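PDB 6EEY: protein scribble homolog from Homo sapiens, which is a cell-polarity protein whose PDZ domains bind the C-terminal tails of partners such as the alpha1D-adrenergic receptor. Local coordinates for residues C8-P13 with G87-V92. The protein carries 1 engineered substitution. Numbering follows the deposited sequence.
Sequences CIQKAP and GDTLTV
I9 and L90 form an antiparallel, hydrogen-bonded pair. I9 N gives its hydrogen to L90 O at 2.9 Å, and L90 N returns one to I9 O. C8 faces T91 and Q10 faces T89 as the non-hydrogen-bonded pairs on either side. This joins the first and last strands of the PDZ domain, 5-10 and 89-94. Beyond Q10 the strand pairing ends, but two more backbone hydrogen bonds link the loops: K11 N reaches D88 O at 3.0 Å from well above the carbonyl plane, and G87 N meets a lone pair of P13 O at 3.0 Å. G87 has a positive phi (130°), and a CB there would jam against the preceding carbonyl oxygen.

K11 makes the side-chain hydrogen bond of the contact. Its chain folds at the last torsion (chi4 64°), which turns NZ onto a lone pair of G87 O at 2.8 Å, in the carbonyl plane. NZ also bonds to E15 O and S85 O, with a long, weak bond to A12 O.

Apolar contacts split by face. K11 CE lies across L90 CB at 3.8 Å, on the buried side that I9 shares. I9 CD1 touches V92 CG2 more loosely, at 4.3 Å. On the outer face, with SG anti to the backbone N (chi1 -179°), C8 lays its sulfur against T89 CB at 3.6 Å.

A methionine in place of K11 would probably leave the carbonyls of G87, E15 and S85 without their shared donor, with only backbone bonds left to join the loops here. The chemistry implies that backbone bonds join the strands and continue between the loops, where a buried, probably charged amine adds a side-chain tie.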
loop_
_atom_site.group_PDB
_atom_site.type_symbol
_atom_site.label_atom_id
_atom_site.label_comp_id
_atom_site.label_asym_id
_atom_site.label_seq_id
_atom_site.Cartn_x
_atom_site.Cartn_y
_atom_site.Cartn_z
ATOM N N CYS A 8 5.537 -8.699 6.813
ATOM C CA CYS A 8 6.706 -8.872 5.969
ATOM C C CYS A 8 6.378 -9.942 4.952
ATOM O O CYS A 8 6.059 -11.067 5.323
ATOM C CB CYS A 8 7.920 -9.270 6.796
ATOM S SG CYS A 8 9.425 -9.487 5.844
ATOM N N ILE A 9 6.398 -9.574 3.680
ATOM C CA ILE A 9 5.912 -10.419 2.601
ATOM C C ILE A 9 7.071 -10.787 1.701
ATOM O O ILE A 9 7.804 -9.917 1.234
ATOM C CB ILE A 9 4.771 -9.726 1.839
ATOM C CG1 ILE A 9 3.601 -9.530 2.813
ATOM C CG2 ILE A 9 4.359 -10.525 0.636
ATOM C CD1 ILE A 9 2.543 -8.591 2.304
ATOM N N GLN A 10 7.247 -12.076 1.463
ATOM C CA GLN A 10 8.307 -12.514 0.574
ATOM C C GLN A 10 7.967 -12.172 -0.865
ATOM O O GLN A 10 6.803 -12.184 -1.266
ATOM C CB GLN A 10 8.514 -14.012 0.724
ATOM C CG GLN A 10 8.993 -14.403 2.114
ATOM C CD GLN A 10 9.550 -15.820 2.186
ATOM O OE1 GLN A 10 9.913 -16.418 1.170
ATOM N NE2 GLN A 10 9.629 -16.359 3.395
ATOM N N LYS A 11 8.991 -11.889 -1.657
ATOM C CA LYS A 11 8.784 -11.641 -3.073
ATOM C C LYS A 11 10.081 -11.953 -3.799
ATOM O O LYS A 11 11.150 -12.054 -3.192
ATOM C CB LYS A 11 8.361 -10.197 -3.339
ATOM C CG LYS A 11 9.392 -9.143 -3.005
ATOM C CD LYS A 11 8.799 -7.759 -3.197
ATOM C CE LYS A 11 9.823 -6.651 -3.124
ATOM N NZ LYS A 11 10.810 -6.774 -4.236
ATOM N N ALA A 12 9.990 -12.094 -5.113
ATOM C CA ALA A 12 11.208 -12.212 -5.899
ATOM C C ALA A 12 11.910 -10.852 -5.885
ATOM O O ALA A 12 11.265 -9.813 -5.764
ATOM C CB ALA A 12 10.896 -12.665 -7.317
ATOM N N PRO A 13 13.240 -10.831 -5.943
ATOM C CA PRO A 13 13.962 -9.595 -5.621
ATOM C C PRO A 13 13.677 -8.431 -6.527
ATOM O O PRO A 13 13.837 -7.285 -6.086
ATOM C CB PRO A 13 15.442 -10.001 -5.703
ATOM C CG PRO A 13 15.480 -11.437 -5.855
ATOM C CD PRO A 13 14.129 -11.989 -6.081
ATOM N N GLY A 87 14.250 -6.153 -3.357
ATOM C CA GLY A 87 14.449 -6.909 -2.152
ATOM C C GLY A 87 13.661 -8.193 -2.174
ATOM O O GLY A 87 12.675 -8.322 -2.913
ATOM N N ASP A 88 14.087 -9.165 -1.389
ATOM C CA ASP A 88 13.372 -10.434 -1.360
ATOM C C ASP A 88 12.248 -10.443 -0.336
ATOM O O ASP A 88 11.566 -11.461 -0.180
ATOM C CB ASP A 88 14.329 -11.622 -1.226
ATOM C CG ASP A 88 15.181 -11.572 -0.013
ATOM O OD1 ASP A 88 14.781 -10.977 0.998
ATOM O OD2 ASP A 88 16.286 -12.160 -0.062
ATOM N N THR A 89 12.026 -9.341 0.353
ATOM C CA THR A 89 10.803 -9.163 1.117
ATOM C C THR A 89 10.404 -7.702 0.965
ATOM O O THR A 89 11.188 -6.858 0.521
ATOM C CB THR A 89 10.987 -9.467 2.606
ATOM O OG1 THR A 89 11.925 -8.538 3.156
ATOM C CG2 THR A 89 11.474 -10.887 2.849
ATOM N N LEU A 90 9.176 -7.398 1.347
ATOM C CA LEU A 90 8.689 -6.033 1.403
ATOM C C LEU A 90 7.769 -5.968 2.605
ATOM O O LEU A 90 6.996 -6.896 2.852
ATOM C CB LEU A 90 7.995 -5.674 0.097
ATOM C CG LEU A 90 7.518 -4.224 0.019
ATOM C CD1 LEU A 90 7.724 -3.677 -1.381
ATOM C CD2 LEU A 90 6.055 -4.125 0.427
ATOM N N THR A 91 7.834 -4.884 3.352
ATOM C CA THR A 91 7.038 -4.753 4.566
ATOM C C THR A 91 5.955 -3.707 4.363
ATOM O O THR A 91 6.184 -2.668 3.739
ATOM C CB THR A 91 7.943 -4.391 5.744
ATOM O OG1 THR A 91 8.873 -5.464 5.973
ATOM C CG2 THR A 91 7.158 -4.116 7.006
ATOM N N VAL A 92 4.776 -3.993 4.879
ATOM C CA VAL A 92 3.688 -3.033 4.849
ATOM C C VAL A 92 3.140 -2.872 6.251
ATOM O O VAL A 92 3.131 -3.816 7.053
ATOM C CB VAL A 92 2.555 -3.426 3.879
ATOM C CG1 VAL A 92 3.067 -3.395 2.438
ATOM C CG2 VAL A 92 1.971 -4.785 4.225
#